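Local coordinates for glutamine synthetase (Streptomyces coelicolor, PDB 4BAX), which belongs to the glutamine synthetase family, combining a beta-grasp domain with a catalytic domain in each subunit of a ten-chain assembly, at residues A[3-8]-A[22-27]; A[66-71]-A[163-168]; A[251-256]-A[331-336]. All coordinates share one frame; numbering follows the deposited sequence.

Interaction 1 of 3, residues A[3-8]-A[22-27]; sequences TFKAEY and SKTKII
Phe4 lays one face of its ring over Ile27: CB of Ile27 stands 4.2 Å from the ring centroid, offset toward the rim, a CH-pi contact, and CG2 of Ile27 lies 3.7 Å from CE1 of Phe4. The two side chains run side by side from an antiparallel hydrogen-bonded pair of the hairpin 3-11/20-28, part of the beta-grasp sheet. Paired backbone bonds also join Ala6 to Lys25 and Tyr8 to Lys23. On the same face, CD of Lys25 comes obliquely to the Tyr8 ring, whose OH bonds to Pro38 O.

On the reverse face, CG of Glu7 sits anti to the backbone N (chi1 -168°) and the chain folds at chi2, turning the carboxylate back over the neighbouring strand. Thr24 OG1 donates to the syn lone pair of OE1 at 2.7 Å, and Ser22 OG donates to the anti lone pair of OE2 at 2.7 Å. A water donates to both OE2 and Thr24 OG1. Arg70 forms a salt bridge to Glu7 OE1 and a hydrogen bond to Thr24 OG1. With two hydroxyls, a water and a guanidinium around it, this buried carboxylate is fixed in rotation and probably stays ionised.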
loop_
_atom_site.group_PDB
_atom_site.type_symbol
_atom_site.label_atom_id
_atom_site.label_comp_id
_atom_site.label_asym_id
_atom_site.label_seq_id
_atom_site.Cartn_x
_atom_site.Cartn_y
_atom_site.Cartn_z
ATOM N N THR A 3 -20.345 42.557 13.063
ATOM C CA THR A 3 -20.816 41.195 13.138
ATOM C C THR A 3 -19.683 40.346 13.675
ATOM O O THR A 3 -18.528 40.516 13.272
ATOM C CB THR A 3 -21.246 40.698 11.753
ATOM O OG1 THR A 3 -22.559 41.196 11.472
ATOM C CG2 THR A 3 -21.302 39.194 11.719
ATOM N N PHE A 4 -19.997 39.477 14.621
ATOM C CA PHE A 4 -19.012 38.559 15.157
ATOM C C PHE A 4 -19.640 37.204 15.468
ATOM O O PHE A 4 -20.864 37.076 15.582
ATOM C CB PHE A 4 -18.303 39.144 16.369
ATOM C CG PHE A 4 -19.184 39.284 17.563
ATOM C CD1 PHE A 4 -19.981 40.413 17.713
ATOM C CD2 PHE A 4 -19.206 38.309 18.549
ATOM C CE1 PHE A 4 -20.797 40.558 18.821
ATOM C CE2 PHE A 4 -20.023 38.452 19.658
ATOM C CZ PHE A 4 -20.819 39.580 19.793
ATOM N N LYS A 5 -18.791 36.190 15.571
ATOM C CA LYS A 5 -19.234 34.837 15.836
ATOM C C LYS A 5 -19.174 34.533 17.328
ATOM O O LYS A 5 -18.198 34.889 18.010
ATOM C CB LYS A 5 -18.370 33.862 15.061
ATOM C CG LYS A 5 -18.555 33.975 13.551
ATOM C CD LYS A 5 -17.734 32.910 12.848
ATOM C CE LYS A 5 -16.412 33.426 12.369
ATOM N NZ LYS A 5 -16.558 33.824 10.957
ATOM N N ALA A 6 -20.232 33.903 17.826
ATOM C CA ALA A 6 -20.299 33.453 19.213
ATOM C C ALA A 6 -20.551 31.945 19.258
ATOM O O ALA A 6 -21.547 31.447 18.719
ATOM C CB ALA A 6 -21.395 34.194 19.955
ATOM N N GLU A 7 -19.643 31.216 19.900
ATOM C CA GLU A 7 -19.808 29.769 20.028
ATOM C C GLU A 7 -20.446 29.415 21.361
ATOM O O GLU A 7 -19.819 29.534 22.422
ATOM C CB GLU A 7 -18.461 29.063 19.897
ATOM C CG GLU A 7 -18.559 27.536 19.718
ATOM C CD GLU A 7 -19.004 27.092 18.322
ATOM O OE1 GLU A 7 -19.180 27.945 17.426
ATOM O OE2 GLU A 7 -19.216 25.877 18.125
ATOM N N TYR A 8 -21.694 28.956 21.289
ATOM C CA TYR A 8 -22.448 28.618 22.485
ATOM C C TYR A 8 -22.158 27.177 22.838
ATOM O O TYR A 8 -22.381 26.272 22.034
ATOM C CB TYR A 8 -23.941 28.810 22.265
ATOM C CG TYR A 8 -24.430 30.230 22.446
ATOM C CD1 TYR A 8 -23.801 31.295 21.801
ATOM C CD2 TYR A 8 -25.541 30.513 23.229
ATOM C CE1 TYR A 8 -24.264 32.599 21.945
ATOM C CE2 TYR A 8 -26.007 31.833 23.386
ATOM C CZ TYR A 8 -25.367 32.868 22.740
ATOM O OH TYR A 8 -25.837 34.172 22.892
ATOM N N SER A 22 -22.061 22.183 21.156
ATOM C CA SER A 22 -21.831 23.533 20.701
ATOM C C SER A 22 -22.452 23.832 19.346
ATOM O O SER A 22 -22.642 22.930 18.514
ATOM C CB SER A 22 -20.335 23.855 20.715
ATOM O OG SER A 22 -19.755 23.611 19.452
ATOM N N LYS A 23 -22.874 25.090 19.204
ATOM C CA LYS A 23 -23.212 25.682 17.916
ATOM C C LYS A 23 -22.857 27.172 17.836
ATOM O O LYS A 23 -22.656 27.853 18.855
ATOM C CB LYS A 23 -24.672 25.429 17.537
ATOM C CG LYS A 23 -25.662 25.614 18.617
ATOM C CD LYS A 23 -27.056 25.403 18.078
ATOM C CE LYS A 23 -28.062 25.533 19.201
ATOM N NZ LYS A 23 -29.298 26.234 18.758
ATOM N N THR A 24 -22.836 27.664 16.601
ATOM C CA THR A 24 -22.425 29.021 16.279
ATOM C C THR A 24 -23.581 29.951 16.049
ATOM O O THR A 24 -24.514 29.640 15.284
ATOM C CB THR A 24 -21.548 29.054 15.006
ATOM O OG1 THR A 24 -20.519 28.053 15.077
ATOM C CG2 THR A 24 -20.971 30.448 14.768
ATOM N N LYS A 25 -23.493 31.111 16.687
ATOM C CA LYS A 25 -24.475 32.160 16.504
ATOM C C LYS A 25 -23.764 33.365 15.880
ATOM O O LYS A 25 -22.663 33.759 16.313
ATOM C CB LYS A 25 -25.069 32.544 17.860
ATOM C CG LYS A 25 -26.223 33.531 17.835
ATOM C CD LYS A 25 -26.896 33.516 19.213
ATOM C CE LYS A 25 -28.223 34.276 19.231
ATOM N NZ LYS A 25 -29.392 33.342 19.031
ATOM N N ILE A 26 -24.385 33.950 14.863
ATOM C CA ILE A 26 -23.823 35.134 14.237
ATOM C C ILE A 26 -24.515 36.344 14.792
ATOM O O ILE A 26 -25.726 36.487 14.646
ATOM C CB ILE A 26 -24.010 35.102 12.716
ATOM C CG1 ILE A 26 -23.425 33.797 12.140
ATOM C CG2 ILE A 26 -23.389 36.342 12.089
ATOM C CD1 ILE A 26 -21.910 33.663 12.300
ATOM N N ILE A 27 -23.752 37.232 15.410
ATOM C CA ILE A 27 -24.362 38.351 16.107
ATOM C C ILE A 27 -23.965 39.666 15.457
ATOM O O ILE A 27 -22.786 39.898 15.192
ATOM C CB ILE A 27 -23.927 38.359 17.581
ATOM C CG1 ILE A 27 -24.435 37.084 18.257
ATOM C CG2 ILE A 27 -24.387 39.638 18.300
ATOM C CD1 ILE A 27 -24.158 37.029 19.719
HETATM O O HOH W 1 -20.336 25.298 15.222
#

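Interaction 2 of 3, residues A[66-71]-A[163-168]; sequences PDPIRG and LKAGLG
A Schellman motif ends helix 152-164, and the loop after strand 56-66 rests against it through two prolines. Gly166 closes the helix with positive phi, its N bonding back to Leu163 O. Pro66 comes up to the terminal turn with two ring carbons, CD lying 3.5 Å from Ala165 O and CG 4.0 Å from Lys164 O. Pro68 reaches the same turn a little further back: its CB meets CB of Lys164 at 4.0 Å, while its CG lies 4.4 Å from the methyl CB of Ala165. The Lys164 chain bends at chi2 and again at chi3 (69°), bringing CE alongside the Pro68 carbonyl, 3.9 Å from its O.

The loop contains an Asx motif. Asp67 OD1 takes the N-H of Arg70 at 3.1 Å in a nearly straight bond that arrives from above the carboxylate plane, and Gly71 N bonds to Asp67 O. Leu203 of helix 190-210 and Leu76 of strand 75-82 also pack on Pro68, and Arg70 forms a salt bridge to Glu156 of a second subunit.

No hydrogen bond crosses between the two segments. The beta-grasp loop and the catalytic-domain helix meet here by van der Waals contact of ring carbons, methyl and methylene groups and backbone carbonyl oxygens, consistent with proline nitrogens that have no proton to offer the carbonyls at the helix end.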
loop_
_atom_site.group_PDB
_atom_site.type_symbol
_atom_site.label_atom_id
_atom_site.label_comp_id
_atom_site.label_asym_id
_atom_site.label_seq_id
_atom_site.Cartn_x
_atom_site.Cartn_y
_atom_site.Cartn_z
ATOM N N PRO A 66 -12.614 35.042 24.652
ATOM C CA PRO A 66 -12.286 35.049 23.225
ATOM C C PRO A 66 -12.185 33.653 22.632
ATOM O O PRO A 66 -11.767 32.728 23.324
ATOM C CB PRO A 66 -10.912 35.725 23.200
ATOM C CG PRO A 66 -10.849 36.531 24.465
ATOM C CD PRO A 66 -11.568 35.692 25.466
ATOM N N ASP A 67 -12.581 33.520 21.363
ATOM C CA ASP A 67 -12.393 32.297 20.593
ATOM C C ASP A 67 -10.997 32.342 19.996
ATOM O O ASP A 67 -10.747 33.075 19.049
ATOM C CB ASP A 67 -13.443 32.234 19.472
ATOM C CG ASP A 67 -13.477 30.889 18.757
ATOM O OD1 ASP A 67 -12.426 30.215 18.697
ATOM O OD2 ASP A 67 -14.550 30.506 18.241
ATOM N N PRO A 68 -10.081 31.535 20.555
ATOM C CA PRO A 68 -8.656 31.466 20.190
ATOM C C PRO A 68 -8.398 30.823 18.822
ATOM O O PRO A 68 -7.372 31.086 18.170
ATOM C CB PRO A 68 -8.062 30.607 21.311
ATOM C CG PRO A 68 -9.192 29.709 21.722
ATOM C CD PRO A 68 -10.433 30.557 21.604
ATOM N N ILE A 69 -9.296 29.930 18.426
ATOM C CA ILE A 69 -9.209 29.274 17.128
ATOM C C ILE A 69 -9.670 30.163 15.971
ATOM O O ILE A 69 -8.981 30.333 14.965
ATOM C CB ILE A 69 -9.978 27.948 17.135
ATOM C CG1 ILE A 69 -9.345 27.025 18.181
ATOM C CG2 ILE A 69 -9.940 27.315 15.772
ATOM C CD1 ILE A 69 -10.092 25.770 18.400
ATOM N N ARG A 70 -10.868 30.708 16.118
ATOM C CA ARG A 70 -11.397 31.616 15.125
ATOM C C ARG A 70 -10.647 32.943 15.107
ATOM O O ARG A 70 -10.447 33.528 14.042
ATOM C CB ARG A 70 -12.884 31.848 15.358
ATOM C CG ARG A 70 -13.758 30.904 14.574
ATOM C CD ARG A 70 -15.131 30.830 15.180
ATOM N NE ARG A 70 -15.972 29.883 14.466
ATOM C CZ ARG A 70 -17.183 29.527 14.880
ATOM N NH1 ARG A 70 -17.690 30.041 16.003
ATOM N NH2 ARG A 70 -17.885 28.654 14.168
ATOM N N GLY A 71 -10.245 33.412 16.287
ATOM C CA GLY A 71 -9.513 34.658 16.382
ATOM C C GLY A 71 -10.391 35.891 16.238
ATOM O O GLY A 71 -11.624 35.803 16.303
ATOM N N LEU A 163 -4.566 30.011 26.928
ATOM C CA LEU A 163 -4.028 31.306 27.365
ATOM C C LEU A 163 -4.586 32.496 26.572
ATOM O O LEU A 163 -4.933 33.534 27.151
ATOM C CB LEU A 163 -2.495 31.293 27.334
ATOM C CG LEU A 163 -1.882 30.272 28.312
ATOM C CD1 LEU A 163 -0.376 30.099 28.165
ATOM C CD2 LEU A 163 -2.205 30.667 29.743
ATOM N N LYS A 164 -4.726 32.318 25.257
ATOM C CA LYS A 164 -5.324 33.342 24.408
ATOM C C LYS A 164 -6.772 33.562 24.820
ATOM O O LYS A 164 -7.274 34.684 24.763
ATOM C CB LYS A 164 -5.241 32.919 22.943
ATOM C CG LYS A 164 -4.229 33.700 22.140
ATOM C CD LYS A 164 -3.367 32.754 21.318
ATOM C CE LYS A 164 -4.149 32.097 20.191
ATOM N NZ LYS A 164 -3.449 32.330 18.892
ATOM N N ALA A 165 -7.430 32.487 25.250
ATOM C CA ALA A 165 -8.782 32.558 25.809
ATOM C C ALA A 165 -8.820 33.190 27.217
ATOM O O ALA A 165 -9.893 33.551 27.710
ATOM C CB ALA A 165 -9.406 31.178 25.836
ATOM N N GLY A 166 -7.653 33.309 27.860
ATOM C CA GLY A 166 -7.577 33.903 29.182
ATOM C C GLY A 166 -7.780 32.996 30.381
ATOM O O GLY A 166 -7.903 33.461 31.522
ATOM N N LEU A 167 -7.756 31.693 30.154
ATOM C CA LEU A 167 -7.982 30.745 31.238
ATOM C C LEU A 167 -6.811 30.642 32.213
ATOM O O LEU A 167 -5.653 30.872 31.835
ATOM C CB LEU A 167 -8.314 29.383 30.677
ATOM C CG LEU A 167 -9.390 29.376 29.604
ATOM C CD1 LEU A 167 -9.658 27.895 29.210
ATOM C CD2 LEU A 167 -10.633 30.083 30.137
ATOM N N GLY A 168 -7.109 30.344 33.475
ATOM C CA GLY A 168 -6.064 30.294 34.483
ATOM C C GLY A 168 -5.361 28.950 34.476
ATOM O O GLY A 168 -5.643 28.055 35.286
#

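Interaction 3 of 3, residues A[251-256]-A[331-336]; sequences AESLGE and VDTCCT
Ser253 and Thr333 point at each other where helix 244-253 packs on helix 323-341, while Leu254 and Cys334 close the contact beside them. CG2 of Thr333 carries most of its side of the approach. It lies anti to the backbone N and comes up to Ser253 from the carbonyl side, 3.5 Å from Ser253 O and 3.7 Å from Ser253 OG. The same rotamer (chi1 -62°, to OG1) sets the hydroxyl beside the Thr333 N, and from there OG1 bonds to His263 NE2, so methyl and hydroxyl serve different neighbours.

Ser253 holds OG between its own N and carbonyl carbon (chi1 78°). That places the oxygen over the backbone of the facing helix, 3.6 Å from Cys334 CA and 3.7 Å from Cys334 SG. Its hydrogen bond goes back into its own helix, to Ala250 O, and the meeting with Cys334 is packing.

Leu254 starts off at an angle to the partner helix, but its end swings nearer. The branch point CG faces Cys334 SG at 4.0 Å, with both methyls close to the same sulfur, and the Leu254 and Thr333 side chains cross obliquely, CD2 of Leu254 lying 4.1 Å from CG2 of Thr333. The serine hydroxyl and the leucine fork both come to the sulfur from the side of segment 251-256, at an acute angle.

Around this buried seam, helix 259-264 adds His263 against Leu254 and Lys259 against Thr333, and Tyr287 packs on Leu254. Along helix 323-341, Leu330 touches Leu254 and Ala337 touches Ser253, so the contact spans about two turns of the longer helix.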
loop_
_atom_site.group_PDB
_atom_site.type_symbol
_atom_site.label_atom_id
_atom_site.label_comp_id
_atom_site.label_asym_id
_atom_site.label_seq_id
_atom_site.Cartn_x
_atom_site.Cartn_y
_atom_site.Cartn_z
ATOM N N ALA A 251 -9.591 17.594 56.207
ATOM C CA ALA A 251 -9.191 16.222 55.867
ATOM C C ALA A 251 -9.997 15.187 56.635
ATOM O O ALA A 251 -10.385 14.164 56.077
ATOM C CB ALA A 251 -7.672 16.005 56.075
ATOM N N GLU A 252 -10.266 15.452 57.906
ATOM C CA GLU A 252 -11.086 14.534 58.684
ATOM C C GLU A 252 -12.562 14.502 58.233
ATOM O O GLU A 252 -13.191 13.436 58.210
ATOM C CB GLU A 252 -10.971 14.814 60.193
ATOM C CG GLU A 252 -9.560 14.750 60.748
ATOM C CD GLU A 252 -9.368 13.603 61.697
ATOM O OE1 GLU A 252 -10.072 13.606 62.728
ATOM O OE2 GLU A 252 -8.521 12.714 61.429
ATOM N N SER A 253 -13.079 15.662 57.818
ATOM C CA SER A 253 -14.477 15.788 57.402
ATOM C C SER A 253 -14.797 14.849 56.244
ATOM O O SER A 253 -15.914 14.342 56.152
ATOM C CB SER A 253 -14.799 17.233 56.993
ATOM O OG SER A 253 -14.312 17.517 55.697
ATOM N N LEU A 254 -13.810 14.616 55.380
ATOM C CA LEU A 254 -13.967 13.749 54.210
ATOM C C LEU A 254 -14.073 12.267 54.587
ATOM O O LEU A 254 -14.526 11.429 53.776
ATOM C CB LEU A 254 -12.840 13.992 53.193
ATOM C CG LEU A 254 -12.847 15.376 52.538
ATOM C CD1 LEU A 254 -11.503 15.766 51.918
ATOM C CD2 LEU A 254 -13.964 15.402 51.483
ATOM N N GLY A 255 -13.634 11.938 55.799
ATOM C CA GLY A 255 -13.688 10.558 56.241
ATOM C C GLY A 255 -14.903 10.183 57.063
ATOM O O GLY A 255 -15.083 9.002 57.413
ATOM N N GLU A 256 -15.743 11.172 57.366
ATOM C CA GLU A 256 -16.881 10.946 58.255
ATOM C C GLU A 256 -18.136 10.411 57.559
ATOM O O GLU A 256 -18.401 10.725 56.397
ATOM C CB GLU A 256 -17.223 12.248 59.003
ATOM C CG GLU A 256 -16.196 12.593 60.096
ATOM C CD GLU A 256 -16.431 13.954 60.744
ATOM O OE1 GLU A 256 -17.433 14.612 60.395
ATOM O OE2 GLU A 256 -15.611 14.363 61.602
ATOM N N VAL A 331 -17.024 21.624 48.905
ATOM C CA VAL A 331 -17.497 22.777 49.664
ATOM C C VAL A 331 -18.552 22.366 50.688
ATOM O O VAL A 331 -18.481 22.764 51.851
ATOM C CB VAL A 331 -18.077 23.842 48.744
ATOM C CG1 VAL A 331 -18.930 24.815 49.518
ATOM C CG2 VAL A 331 -16.951 24.557 48.011
ATOM N N ASP A 332 -19.501 21.530 50.284
ATOM C CA ASP A 332 -20.560 21.148 51.204
ATOM C C ASP A 332 -19.937 20.437 52.389
ATOM O O ASP A 332 -20.134 20.832 53.535
ATOM C CB ASP A 332 -21.576 20.218 50.532
ATOM C CG ASP A 332 -22.896 20.137 51.305
ATOM O OD1 ASP A 332 -22.876 20.237 52.544
ATOM O OD2 ASP A 332 -23.964 20.008 50.673
ATOM N N THR A 333 -19.141 19.422 52.108
ATOM C CA THR A 333 -18.600 18.628 53.189
ATOM C C THR A 333 -17.619 19.395 54.072
ATOM O O THR A 333 -17.849 19.559 55.273
ATOM C CB THR A 333 -17.952 17.326 52.637
ATOM O OG1 THR A 333 -18.947 16.519 51.984
ATOM C CG2 THR A 333 -17.242 16.533 53.741
ATOM N N CYS A 334 -16.583 19.953 53.462
ATOM C CA CYS A 334 -15.517 20.587 54.224
ATOM C C CYS A 334 -15.920 21.886 54.924
ATOM O O CYS A 334 -15.697 22.036 56.132
ATOM C CB CYS A 334 -14.295 20.827 53.329
ATOM S SG CYS A 334 -13.595 19.330 52.607
ATOM N N CYS A 335 -16.551 22.791 54.170
ATOM C CA CYS A 335 -16.919 24.112 54.688
ATOM C C CYS A 335 -17.944 24.010 55.812
ATOM O O CYS A 335 -17.931 24.791 56.767
ATOM C CB CYS A 335 -17.461 25.009 53.569
ATOM S SG CYS A 335 -16.256 25.599 52.373
ATOM N N THR A 336 -18.824 23.022 55.695
ATOM C CA THR A 336 -19.815 22.771 56.725
ATOM C C THR A 336 -19.124 22.306 57.999
ATOM O O THR A 336 -19.399 22.814 59.086
ATOM C CB THR A 336 -20.826 21.703 56.279
ATOM O OG1 THR A 336 -21.704 22.268 55.295
ATOM C CG2 THR A 336 -21.637 21.198 57.448
#

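In the fold
Interactions 1 and 2 adjoin, with centres about 15 Å apart, and Arg70 of the 66-71 loop links them by reaching the face of the hairpin that bears Glu7 and Thr24. Interaction 3 lies on the opposite side of the chain's centre, its centre about 41 Å from that of interaction 1 and its nearest atoms about 17 Å from interaction 2. The hairpin contact is mostly buried, rich in backbone bonds and charge, and next to another subunit. Interaction 2 is only partly buried and joins two family domains without a crossing hydrogen bond. Interaction 3 also lacks one, yet all its touching residues are buried, packing helix on helix with no other subunit against its segments.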